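Local coordinates for ARF GTPase-activating protein GIT1 (Rattus norvegicus, PDB 6IUH) that probably stimulates GTP hydrolysis by ARF-family GTPases and probably binds LD motifs of adhesion proteins such as paxillin through this C-terminal helical domain, at residues 29-34 against 107-112; 40-45 against 88-93; 74-79 against 116-121; 18-23 against 54-59. All blocks are in the same frame, centred on the assembly; numbering follows the deposited sequence. Where two conformers were deposited one is given.

In the fold
The four contacts tie together a bundle of four helices, 13-35, 42-57, 67-87 and 101-128. Interaction 1 is fully buried and wholly apolar. Interaction 2 is a surface contact near one end of the bundle, where a water joins a helix start to a loop. F42 of interaction 2 packs on interaction 1. Interactions 3 and 4 are partly buried. Interaction 3 shares helix 101-128 with interaction 1, but there the small A118 sits at a closer helix approach. Interaction 4 shares helix 13-35 with interaction 1, on the opposite side of the chain's centre. It mixes lysine, methionine and threonine contacts, and its M56 touches A119 of interaction 3.

Interaction 1. Residues 29-34 against 107-112; sequences ELLRAA and QVIQCA
L30 and V108 meet in the core of a four-helix bundle, where helix 13-35 lies against helix 101-128. The two segments run nearly antiparallel, at 163°. Their axes come no closer than 10.7 Å, and branched side chains span the gap. The side chains of L30 and V108 cross obliquely. The isopropyl end of L30 straddles one methyl of V108: CD2 of L30 is 3.7 Å from CG1 of V108, and CD1 of L30 is 3.9 Å from the same methyl. CG1 of V108 is the branch anti to the backbone N (chi1 165°), which faces it to the leucine. CD2 of L30 also reaches CB of A112, one turn further on, at 4.2 Å.

L31 and I109 form a second, looser pair. Their side chains start off to the side and converge at their ends, where CD1 of L31 lies 4.3 Å from CD1 of I109. F42 and I49 of helix 42-57 also pack on L30, and L83 of helix 67-87 packs on V108. Side chains of another protein chain pack on L31, I109 and A112, consistent with a ligand docked over these two helices. CD1 of I109 also looks onto CB of A34, at 4.5 Å.

Interaction 2. Residues 40-45 against 88-93; sequences DSFVPC and RKTVPP
T90 turns its two branches to different neighbours. With chi1 at 68°, OG1 sits between the backbone N and the carbonyl carbon and faces V43, while CG2 faces F42. In V43, chi1 of 169° puts CG1 anti to the backbone N, leaving CG2 beside that N and turned to T90. The contact lies near one end of the four-helix bundle. It joins the start of helix 42-57 to the loop that follows helix 67-87.

The V43 and T90 side chains slide past each other in opposite directions. CG2 of V43 packs snugly on OG1 of T90, at 3.3 Å. The same methyl meets CG2 of V91 at 3.7 Å, with the two valines crossing at about a right angle. On the other branch, CG2 of T90 rests on CB of F42 at 3.7 Å and lies obliquely to the ring. The ring itself runs on into the bundle, where L30, A34, L104 and V108 pack on it.

A water supplies the polar link. It accepts from the backbone N of V43 at 2.9 Å and bonds to OG1 of T90 at 2.6 Å. It also gives a weak bond to the backbone O of D40. OG1 of T90 is hydrogen-bonded to the backbone O of C87 as well, so one hydroxyl ties the loop to the helix end and to the water. A valine here would probably leave both the water and the C87 carbonyl without their hydroxyl partner. CD2 of F42 stands 3.8 Å from CG2 of T90.

Interaction 3. Residues 74-79 against 116-121; sequences RLLNAS and AKAAKQ
The backbone O of L75, whose side chain packs on A118, is gripped by two donors from S79. It lies in a close, nearly antiparallel helix pair of the four-helix bundle, between helices 67-87 and 101-128. The backbone N of S79 makes the usual helical bond. OG of S79 adds a second at 2.7 Å, and the two donors reach the carbonyl from opposite faces of its plane. The hydroxyl is thus satisfied within its own helix, tilted 29° from that plane.

The segments run at 152°, with axes 8.2 Å apart at closest. The small side chain of A118 is consistent with so close an approach. Its single methyl points toward helix 67-87 and settles between L75 and L76. CB of A118 lies 3.5 Å from the backbone N of L76 and 3.7 Å from CB of L76, so it touches backbone as well as side chain. CG of L75 also comes within 4.0 Å of the same methyl.

L76 has CG anti to its backbone N (chi1 -174°), and its second torsion then turns CD1 toward A119. I115, L122 and V53 also pack on L76 in the bundle interior. L75 lies nearer the surface, where the backbone of another protein chain packs on it. OE1 of Q121 is held by OG of S72. CD1 of L76 ends 4.1 Å from the backbone N of A119.

Interaction 4. Residues 18-23 against 54-59; sequences LKTEQV and TEMASL
In the four-helix bundle, helix 13-35 packs against residues 54-59, at the C-terminal part of helix 42-57, with K19 and M56 at the centre. K19 lies over residues 54-59 by its aliphatic chain, which is bent at chi2 (-59°) and chi4. CB of K19 meets CB of M56 at 3.8 Å. Next along the chain, CG of K19 presses on CD1 of L59 at 3.5 Å. Further out, the side chains of K19 and E55 cross at about a right angle, and CE of K19 lies 3.7 Å from OE1 of E55. The charged ends stay apart, with NZ of K19 4.9 Å from OE1 of E55, so any attraction is probably weak. An alanine here would probably open a gap beside L59 and leave E55 without its nearby positive charge.

M56 works on the inner side. Its fully extended chain starts with CG anti to the backbone N (chi1 -177°) and slips between helix 13-35 and helix 101-128, where A119 and L122 also touch it. SD of M56 lies 4.2 Å from CG2 of V23. OG1 of T20 is hydrogen-bonded to the backbone O of V16, and it also touches the terminal CE of M56 at 3.2 Å.

Interaction 1. Residues 29-34 against 107-112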
loop_
_atom_site.group_PDB
_atom_site.type_symbol
_atom_site.label_atom_id
_atom_site.label_comp_id
_atom_site.label_asym_id
_atom_site.label_seq_id
_atom_site.Cartn_x
_atom_site.Cartn_y
_atom_site.Cartn_z
ATOM N N GLU A 29 1.813 1.587 -9.970
ATOM C CA GLU A 29 1.052 1.228 -11.162
ATOM C C GLU A 29 -0.434 1.501 -10.955
ATOM O O GLU A 29 -1.135 1.910 -11.884
ATOM C CB GLU A 29 1.283 -0.241 -11.523
ATOM C CG GLU A 29 0.560 -0.697 -12.781
ATOM C CD GLU A 29 1.039 0.022 -14.029
ATOM O OE1 GLU A 29 2.209 0.456 -14.062
ATOM O OE2 GLU A 29 0.238 0.155 -14.979
ATOM N N LEU A 30 -0.910 1.278 -9.734
ATOM C CA LEU A 30 -2.295 1.578 -9.382
ATOM C C LEU A 30 -2.576 3.070 -9.488
ATOM O O LEU A 30 -3.610 3.480 -10.014
ATOM C CB LEU A 30 -2.610 1.089 -7.969
ATOM C CG LEU A 30 -3.980 1.487 -7.417
ATOM C CD1 LEU A 30 -5.093 0.886 -8.263
ATOM C CD2 LEU A 30 -4.119 1.058 -5.964
ATOM N N LEU A 31 -1.648 3.881 -8.986
ATOM C CA LEU A 31 -1.788 5.332 -9.053
ATOM C C LEU A 31 -1.813 5.802 -10.502
ATOM O O LEU A 31 -2.541 6.733 -10.853
ATOM C CB LEU A 31 -0.650 6.021 -8.296
ATOM C CG LEU A 31 -0.678 7.551 -8.322
ATOM C CD1 LEU A 31 -2.002 8.066 -7.781
ATOM C CD2 LEU A 31 0.489 8.118 -7.528
ATOM N N ARG A 32 -1.015 5.150 -11.339
ATOM C CA ARG A 32 -0.977 5.465 -12.763
ATOM C C ARG A 32 -2.317 5.151 -13.414
ATOM O O ARG A 32 -2.810 5.911 -14.249
ATOM C CB ARG A 32 0.141 4.687 -13.461
ATOM C CG ARG A 32 0.353 5.084 -14.917
ATOM C CD ARG A 32 1.362 4.178 -15.607
ATOM N NE ARG A 32 0.827 2.842 -15.852
ATOM C CZ ARG A 32 0.250 2.465 -16.989
ATOM N NH1 ARG A 32 -0.209 1.228 -17.123
ATOM N NH2 ARG A 32 0.133 3.323 -17.992
ATOM N N ALA A 33 -2.905 4.024 -13.024
ATOM C CA ALA A 33 -4.200 3.613 -13.553
ATOM C C ALA A 33 -5.281 4.620 -13.178
ATOM O O ALA A 33 -6.126 4.977 -14.002
ATOM C CB ALA A 33 -4.568 2.227 -13.046
ATOM N N ALA A 34 -5.245 5.076 -11.931
ATOM C CA ALA A 34 -6.199 6.064 -11.446
ATOM C C ALA A 34 -6.066 7.369 -12.222
ATOM O O ALA A 34 -7.062 7.996 -12.585
ATOM C CB ALA A 34 -5.999 6.309 -9.953
ATOM N N GLN A 107 -11.247 6.631 -2.596
ATOM C CA GLN A 107 -11.139 5.553 -1.620
ATOM C C GLN A 107 -9.951 4.645 -1.924
ATOM O O GLN A 107 -9.234 4.222 -1.018
ATOM C CB GLN A 107 -12.434 4.744 -1.577
ATOM C CG GLN A 107 -13.613 5.510 -0.996
ATOM C CD GLN A 107 -13.361 5.963 0.430
ATOM O OE1 GLN A 107 -12.930 5.179 1.276
ATOM N NE2 GLN A 107 -13.622 7.238 0.702
ATOM N N VAL A 108 -9.740 4.362 -3.206
ATOM C CA VAL A 108 -8.641 3.505 -3.632
ATOM C C VAL A 108 -7.279 4.108 -3.263
ATOM O O VAL A 108 -6.417 3.419 -2.717
ATOM C CB VAL A 108 -8.713 3.237 -5.151
ATOM C CG1 VAL A 108 -7.401 2.677 -5.670
ATOM C CG2 VAL A 108 -9.866 2.288 -5.459
ATOM N N ILE A 109 -7.095 5.396 -3.539
ATOM C CA ILE A 109 -5.829 6.057 -3.226
ATOM C C ILE A 109 -5.607 6.164 -1.710
ATOM O O ILE A 109 -4.473 6.063 -1.238
ATOM C CB ILE A 109 -5.750 7.460 -3.875
ATOM C CG1 ILE A 109 -5.824 7.336 -5.400
ATOM C CG2 ILE A 109 -4.460 8.170 -3.480
ATOM C CD1 ILE A 109 -5.870 8.662 -6.122
ATOM N N GLN A 110 -6.682 6.349 -0.946
ATOM C CA GLN A 110 -6.579 6.346 0.518
ATOM C C GLN A 110 -6.002 5.022 1.026
ATOM O O GLN A 110 -5.113 5.002 1.881
ATOM C CB GLN A 110 -7.944 6.588 1.170
ATOM C CG GLN A 110 -8.536 7.968 0.942
ATOM C CD GLN A 110 -9.805 8.179 1.745
ATOM O OE1 GLN A 110 -10.059 7.468 2.717
ATOM N NE2 GLN A 110 -10.609 9.159 1.346
ATOM N N CYS A 111 -6.515 3.920 0.489
ATOM C CA CYS A 111 -6.031 2.590 0.845
ATOM C C CYS A 111 -4.551 2.413 0.532
ATOM O O CYS A 111 -3.791 1.916 1.363
ATOM C CB CYS A 111 -6.840 1.520 0.117
ATOM S SG CYS A 111 -8.561 1.457 0.616
ATOM N N ALA A 112 -4.151 2.818 -0.670
ATOM C CA ALA A 112 -2.763 2.699 -1.100
ATOM C C ALA A 112 -1.844 3.548 -0.231
ATOM O O ALA A 112 -0.718 3.147 0.077
ATOM C CB ALA A 112 -2.628 3.098 -2.562
#

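Interaction 2. Residues 40-45 against 88-93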
loop_
_atom_site.group_PDB
_atom_site.type_symbol
_atom_site.label_atom_id
_atom_site.label_comp_id
_atom_site.label_asym_id
_atom_site.label_seq_id
_atom_site.Cartn_x
_atom_site.Cartn_y
_atom_site.Cartn_z
ATOM N N ASP A 40 -10.633 -0.162 -15.380
ATOM C CA ASP A 40 -10.733 -1.605 -15.558
ATOM C C ASP A 40 -9.528 -2.329 -14.960
ATOM O O ASP A 40 -9.564 -3.540 -14.751
ATOM C CB ASP A 40 -10.861 -1.958 -17.039
ATOM C CG ASP A 40 -9.661 -1.507 -17.849
ATOM O OD1 ASP A 40 -9.184 -0.377 -17.622
ATOM O OD2 ASP A 40 -9.194 -2.285 -18.707
ATOM N N SER A 41 -8.461 -1.584 -14.688
ATOM C CA SER A 41 -7.231 -2.182 -14.186
ATOM C C SER A 41 -7.154 -2.172 -12.662
ATOM O O SER A 41 -6.173 -2.647 -12.085
ATOM C CB SER A 41 -6.015 -1.460 -14.773
ATOM O OG SER A 41 -5.952 -1.627 -16.179
ATOM N N PHE A 42 -8.183 -1.642 -12.007
ATOM C CA PHE A 42 -8.157 -1.519 -10.549
ATOM C C PHE A 42 -8.122 -2.875 -9.843
ATOM O O PHE A 42 -7.378 -3.054 -8.879
ATOM C CB PHE A 42 -9.355 -0.706 -10.052
ATOM C CG PHE A 42 -9.149 0.785 -10.121
ATOM C CD1 PHE A 42 -8.134 1.326 -10.891
ATOM C CD2 PHE A 42 -9.967 1.642 -9.403
ATOM C CE1 PHE A 42 -7.942 2.697 -10.953
ATOM C CE2 PHE A 42 -9.781 3.013 -9.461
ATOM C CZ PHE A 42 -8.766 3.541 -10.237
ATOM N N VAL A 43 -8.921 -3.826 -10.320
ATOM C CA VAL A 43 -8.949 -5.158 -9.713
ATOM C C VAL A 43 -7.624 -5.920 -9.885
ATOM O O VAL A 43 -7.086 -6.424 -8.898
ATOM C CB VAL A 43 -10.114 -6.012 -10.271
ATOM C CG1 VAL A 43 -9.969 -7.466 -9.845
ATOM C CG2 VAL A 43 -11.443 -5.451 -9.813
ATOM N N PRO A 44 -7.085 -6.009 -11.119
ATOM C CA PRO A 44 -5.804 -6.723 -11.204
ATOM C C PRO A 44 -4.669 -6.011 -10.468
ATOM O O PRO A 44 -3.785 -6.682 -9.935
ATOM C CB PRO A 44 -5.526 -6.778 -12.711
ATOM C CG PRO A 44 -6.323 -5.672 -13.291
ATOM C CD PRO A 44 -7.557 -5.587 -12.452
ATOM N N CYS A 45 -4.693 -4.681 -10.433
ATOM C CA CYS A 45 -3.686 -3.933 -9.684
ATOM C C CYS A 45 -3.773 -4.248 -8.195
ATOM O O CYS A 45 -2.756 -4.487 -7.547
ATOM C CB CYS A 45 -3.835 -2.427 -9.907
ATOM S SG CYS A 45 -3.134 -1.826 -11.464
ATOM N N ARG A 88 -13.513 -3.971 -6.195
ATOM C CA ARG A 88 -14.524 -4.877 -6.738
ATOM C C ARG A 88 -15.688 -4.121 -7.379
ATOM O O ARG A 88 -16.529 -4.720 -8.048
ATOM C CB ARG A 88 -15.049 -5.816 -5.649
ATOM C CG ARG A 88 -14.043 -6.864 -5.200
ATOM C CD ARG A 88 -14.624 -7.813 -4.163
ATOM N NE ARG A 88 -15.646 -8.692 -4.723
ATOM C CZ ARG A 88 -16.945 -8.579 -4.474
ATOM N NH1 ARG A 88 -17.388 -7.625 -3.667
ATOM N NH2 ARG A 88 -17.804 -9.424 -5.028
ATOM N N LYS A 89 -15.734 -2.807 -7.181
ATOM C CA LYS A 89 -16.804 -1.997 -7.752
ATOM C C LYS A 89 -16.555 -1.696 -9.229
ATOM O O LYS A 89 -17.445 -1.209 -9.925
ATOM C CB LYS A 89 -16.964 -0.692 -6.968
ATOM C CG LYS A 89 -17.020 -0.886 -5.456
ATOM C CD LYS A 89 -17.231 0.434 -4.731
ATOM C CE LYS A 89 -16.922 0.303 -3.249
ATOM N NZ LYS A 89 -17.621 -0.853 -2.623
ATOM N N THR A 90 -15.347 -1.987 -9.708
ATOM C CA THR A 90 -15.011 -1.744 -11.109
ATOM C C THR A 90 -15.438 -2.923 -11.974
ATOM O O THR A 90 -15.392 -2.856 -13.204
ATOM C CB THR A 90 -13.500 -1.490 -11.314
ATOM O OG1 THR A 90 -12.758 -2.685 -11.046
ATOM C CG2 THR A 90 -13.015 -0.380 -10.403
ATOM N N VAL A 91 -15.864 -4.000 -11.322
ATOM C CA VAL A 91 -16.361 -5.177 -12.024
ATOM C C VAL A 91 -17.778 -5.566 -11.580
ATOM O O VAL A 91 -17.992 -6.675 -11.089
ATOM C CB VAL A 91 -15.412 -6.386 -11.820
ATOM C CG1 VAL A 91 -14.196 -6.275 -12.729
ATOM C CG2 VAL A 91 -14.982 -6.493 -10.363
ATOM N N PRO A 92 -18.758 -4.663 -11.773
ATOM C CA PRO A 92 -20.129 -4.981 -11.357
ATOM C C PRO A 92 -20.685 -6.141 -12.182
ATOM O O PRO A 92 -20.223 -6.345 -13.305
ATOM C CB PRO A 92 -20.887 -3.681 -11.635
ATOM C CG PRO A 92 -20.165 -3.093 -12.803
ATOM C CD PRO A 92 -18.708 -3.432 -12.585
ATOM N N PRO A 93 -21.644 -6.904 -11.629
ATOM C CA PRO A 93 -22.200 -8.068 -12.332
ATOM C C PRO A 93 -22.838 -7.705 -13.667
ATOM O O PRO A 93 -22.744 -8.472 -14.624
ATOM C CB PRO A 93 -23.262 -8.596 -11.358
ATOM C CG PRO A 93 -23.564 -7.453 -10.451
ATOM C CD PRO A 93 -22.264 -6.727 -10.306
HETATM O O HOH W 1 -10.828 -3.562 -12.492
#

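Interaction 3. Residues 74-79 against 116-121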
loop_
_atom_site.group_PDB
_atom_site.type_symbol
_atom_site.label_atom_id
_atom_site.label_comp_id
_atom_site.label_asym_id
_atom_site.label_seq_id
_atom_site.Cartn_x
_atom_site.Cartn_y
_atom_site.Cartn_z
ATOM N N ARG A 74 -0.847 -4.649 11.167
ATOM C CA ARG A 74 -2.293 -4.495 11.233
ATOM C C ARG A 74 -2.765 -3.471 10.206
ATOM O O ARG A 74 -3.751 -3.696 9.504
ATOM C CB ARG A 74 -2.731 -4.080 12.638
ATOM C CG ARG A 74 -4.238 -4.077 12.834
ATOM C CD ARG A 74 -4.611 -3.837 14.289
ATOM N NE ARG A 74 -3.982 -4.805 15.184
ATOM C CZ ARG A 74 -3.019 -4.506 16.049
ATOM N NH1 ARG A 74 -2.574 -3.262 16.147
ATOM N NH2 ARG A 74 -2.504 -5.453 16.823
ATOM N N LEU A 75 -2.054 -2.353 10.115
ATOM C CA LEU A 75 -2.403 -1.308 9.157
ATOM C C LEU A 75 -2.207 -1.786 7.723
ATOM O O LEU A 75 -3.062 -1.571 6.862
ATOM C CB LEU A 75 -1.565 -0.058 9.411
ATOM C CG LEU A 75 -1.843 1.134 8.499
ATOM C CD1 LEU A 75 -3.293 1.564 8.616
ATOM C CD2 LEU A 75 -0.905 2.281 8.858
ATOM N N LEU A 76 -1.069 -2.429 7.478
ATOM C CA LEU A 76 -0.746 -2.994 6.174
ATOM C C LEU A 76 -1.819 -3.966 5.686
ATOM O O LEU A 76 -2.335 -3.833 4.577
ATOM C CB LEU A 76 0.603 -3.711 6.230
ATOM C CG LEU A 76 1.150 -4.232 4.904
ATOM C CD1 LEU A 76 1.680 -3.081 4.064
ATOM C CD2 LEU A 76 2.228 -5.288 5.128
ATOM N N ASN A 77 -2.148 -4.944 6.522
ATOM C CA ASN A 77 -3.119 -5.975 6.156
ATOM C C ASN A 77 -4.533 -5.429 5.993
ATOM O O ASN A 77 -5.237 -5.783 5.046
ATOM C CB ASN A 77 -3.113 -7.096 7.197
ATOM C CG ASN A 77 -1.836 -7.916 7.165
ATOM O OD1 ASN A 77 -1.266 -8.156 6.101
ATOM N ND2 ASN A 77 -1.382 -8.353 8.335
ATOM N N ALA A 78 -4.950 -4.567 6.914
ATOM C CA ALA A 78 -6.298 -4.005 6.873
ATOM C C ALA A 78 -6.501 -3.106 5.658
ATOM O O ALA A 78 -7.585 -3.076 5.081
ATOM C CB ALA A 78 -6.593 -3.234 8.147
ATOM N N SER A 79 -5.461 -2.374 5.274
ATOM C CA SER A 79 -5.562 -1.444 4.154
ATOM C C SER A 79 -5.577 -2.181 2.820
ATOM O O SER A 79 -6.224 -1.743 1.863
ATOM C CB SER A 79 -4.411 -0.442 4.195
ATOM O OG SER A 79 -4.403 0.251 5.429
ATOM N N ALA A 116 1.317 2.015 1.821
ATOM C CA ALA A 116 2.655 2.587 1.725
ATOM C C ALA A 116 3.147 3.082 3.083
ATOM O O ALA A 116 4.315 2.900 3.432
ATOM C CB ALA A 116 2.672 3.719 0.712
ATOM N N LYS A 117 2.252 3.710 3.841
ATOM C CA LYS A 117 2.578 4.207 5.178
ATOM C C LYS A 117 3.062 3.081 6.081
ATOM O O LYS A 117 4.106 3.192 6.729
ATOM C CB LYS A 117 1.361 4.889 5.806
ATOM C CG LYS A 117 1.645 5.632 7.105
ATOM C CD LYS A 117 0.373 6.282 7.633
ATOM C CE LYS A 117 0.640 7.191 8.816
ATOM N NZ LYS A 117 -0.612 7.860 9.265
ATOM N N ALA A 118 2.295 1.995 6.114
ATOM C CA ALA A 118 2.641 0.825 6.911
ATOM C C ALA A 118 3.943 0.190 6.428
ATOM O O ALA A 118 4.780 -0.220 7.235
ATOM C CB ALA A 118 1.507 -0.195 6.869
ATOM N N ALA A 119 4.108 0.107 5.111
ATOM C CA ALA A 119 5.306 -0.490 4.529
ATOM C C ALA A 119 6.546 0.293 4.940
ATOM O O ALA A 119 7.563 -0.293 5.313
ATOM C CB ALA A 119 5.192 -0.554 3.014
ATOM N N LYS A 120 6.447 1.618 4.875
ATOM C CA LYS A 120 7.526 2.503 5.306
ATOM C C LYS A 120 7.868 2.292 6.781
ATOM O O LYS A 120 9.042 2.244 7.153
ATOM C CB LYS A 120 7.149 3.969 5.070
ATOM C CG LYS A 120 8.273 4.953 5.365
ATOM C CD LYS A 120 7.766 6.388 5.354
ATOM C CE LYS A 120 6.707 6.599 6.427
ATOM N NZ LYS A 120 6.113 7.964 6.370
ATOM N N GLN A 121 6.840 2.174 7.616
ATOM C CA GLN A 121 7.046 1.959 9.044
ATOM C C GLN A 121 7.814 0.667 9.285
ATOM O O GLN A 121 8.731 0.625 10.099
ATOM C CB GLN A 121 5.708 1.930 9.786
ATOM C CG GLN A 121 5.008 3.278 9.838
ATOM C CD GLN A 121 3.582 3.188 10.352
ATOM O OE1 GLN A 121 3.097 2.112 10.697
ATOM N NE2 GLN A 121 2.901 4.326 10.398
#

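Interaction 4. Residues 18-23 against 54-59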
loop_
_atom_site.group_PDB
_atom_site.type_symbol
_atom_site.label_atom_id
_atom_site.label_comp_id
_atom_site.label_asym_id
_atom_site.label_seq_id
_atom_site.Cartn_x
_atom_site.Cartn_y
_atom_site.Cartn_z
ATOM N N LEU A 18 13.428 -5.463 -0.545
ATOM C CA LEU A 18 12.971 -6.163 -1.745
ATOM C C LEU A 18 11.449 -6.274 -1.799
ATOM O O LEU A 18 10.835 -5.974 -2.825
ATOM C CB LEU A 18 13.595 -7.560 -1.826
ATOM C CG LEU A 18 15.082 -7.625 -2.185
ATOM C CD1 LEU A 18 15.564 -9.068 -2.231
ATOM C CD2 LEU A 18 15.346 -6.927 -3.512
ATOM N N LYS A 19 10.840 -6.697 -0.697
ATOM C CA LYS A 19 9.392 -6.860 -0.661
ATOM C C LYS A 19 8.683 -5.508 -0.649
ATOM O O LYS A 19 7.591 -5.369 -1.199
ATOM C CB LYS A 19 8.973 -7.698 0.549
ATOM C CG LYS A 19 9.442 -9.147 0.480
ATOM C CD LYS A 19 8.912 -9.847 -0.760
ATOM C CE LYS A 19 9.445 -11.267 -0.868
ATOM N NZ LYS A 19 10.924 -11.301 -1.039
ATOM N N THR A 20 9.308 -4.512 -0.030
ATOM C CA THR A 20 8.755 -3.162 -0.014
ATOM C C THR A 20 8.721 -2.576 -1.421
ATOM O O THR A 20 7.739 -1.953 -1.821
ATOM C CB THR A 20 9.564 -2.225 0.908
ATOM O OG1 THR A 20 9.469 -2.689 2.258
ATOM C CG2 THR A 20 9.030 -0.803 0.833
ATOM N N GLU A 21 9.795 -2.787 -2.175
ATOM C CA GLU A 21 9.878 -2.251 -3.529
ATOM C C GLU A 21 8.857 -2.903 -4.462
ATOM O O GLU A 21 8.395 -2.274 -5.414
ATOM C CB GLU A 21 11.294 -2.417 -4.085
ATOM C CG GLU A 21 12.298 -1.451 -3.466
ATOM C CD GLU A 21 13.674 -1.540 -4.098
ATOM O OE1 GLU A 21 13.903 -2.462 -4.910
ATOM O OE2 GLU A 21 14.528 -0.684 -3.783
ATOM N N GLN A 22 8.498 -4.153 -4.186
ATOM C CA GLN A 22 7.443 -4.815 -4.947
ATOM C C GLN A 22 6.093 -4.197 -4.611
ATOM O O GLN A 22 5.240 -4.038 -5.480
ATOM C CB GLN A 22 7.423 -6.320 -4.671
ATOM C CG GLN A 22 8.550 -7.085 -5.343
ATOM C CD GLN A 22 8.437 -7.074 -6.856
ATOM O OE1 GLN A 22 7.337 -7.058 -7.408
ATOM N NE2 GLN A 22 9.579 -7.078 -7.535
ATOM N N VAL A 23 5.906 -3.847 -3.344
ATOM C CA VAL A 23 4.677 -3.193 -2.916
ATOM C C VAL A 23 4.557 -1.801 -3.537
ATOM O O VAL A 23 3.506 -1.447 -4.067
ATOM C CB VAL A 23 4.596 -3.081 -1.377
ATOM C CG1 VAL A 23 3.447 -2.179 -0.970
ATOM C CG2 VAL A 23 4.437 -4.460 -0.751
ATOM N N THR A 54 1.087 -9.660 1.099
ATOM C CA THR A 54 1.139 -10.970 1.748
ATOM C C THR A 54 2.576 -11.474 1.875
ATOM O O THR A 54 2.965 -12.021 2.912
ATOM C CB THR A 54 0.297 -12.010 0.975
ATOM O OG1 THR A 54 -1.069 -11.581 0.933
ATOM C CG2 THR A 54 0.374 -13.373 1.645
ATOM N N GLU A 55 3.360 -11.283 0.818
ATOM C CA GLU A 55 4.754 -11.712 0.810
ATOM C C GLU A 55 5.600 -10.884 1.769
ATOM O O GLU A 55 6.514 -11.401 2.406
ATOM C CB GLU A 55 5.339 -11.628 -0.600
ATOM C CG GLU A 55 4.714 -12.595 -1.596
ATOM C CD GLU A 55 5.440 -12.610 -2.928
ATOM O OE1 GLU A 55 6.477 -11.924 -3.050
ATOM O OE2 GLU A 55 4.976 -13.309 -3.854
ATOM N N MET A 56 5.301 -9.594 1.867
ATOM C CA MET A 56 6.029 -8.739 2.794
ATOM C C MET A 56 5.681 -9.110 4.232
ATOM O O MET A 56 6.560 -9.206 5.088
ATOM C CB MET A 56 5.723 -7.265 2.536
ATOM C CG MET A 56 6.519 -6.322 3.422
ATOM S SD MET A 56 6.201 -4.595 3.046
ATOM C CE MET A 56 7.251 -3.794 4.264
ATOM N N ALA A 57 4.397 -9.334 4.488
ATOM C CA ALA A 57 3.944 -9.712 5.821
ATOM C C ALA A 57 4.551 -11.045 6.256
ATOM O O ALA A 57 4.825 -11.256 7.436
ATOM C CB ALA A 57 2.423 -9.780 5.865
ATOM N N SER A 58 4.773 -11.939 5.295
ATOM C CA SER A 58 5.302 -13.266 5.595
ATOM C C SER A 58 6.771 -13.232 6.023
ATOM O O SER A 58 7.297 -14.225 6.522
ATOM C CB SER A 58 5.137 -14.191 4.385
ATOM O OG SER A 58 5.939 -13.765 3.299
ATOM N N LEU A 59 7.430 -12.093 5.825
ATOM C CA LEU A 59 8.812 -11.920 6.267
ATOM C C LEU A 59 8.900 -11.871 7.785
ATOM O O LEU A 59 9.947 -12.160 8.373
ATOM C CB LEU A 59 9.414 -10.640 5.687
ATOM C CG LEU A 59 9.711 -10.580 4.192
ATOM C CD1 LEU A 59 10.361 -9.248 3.866
ATOM C CD2 LEU A 59 10.605 -11.736 3.777
#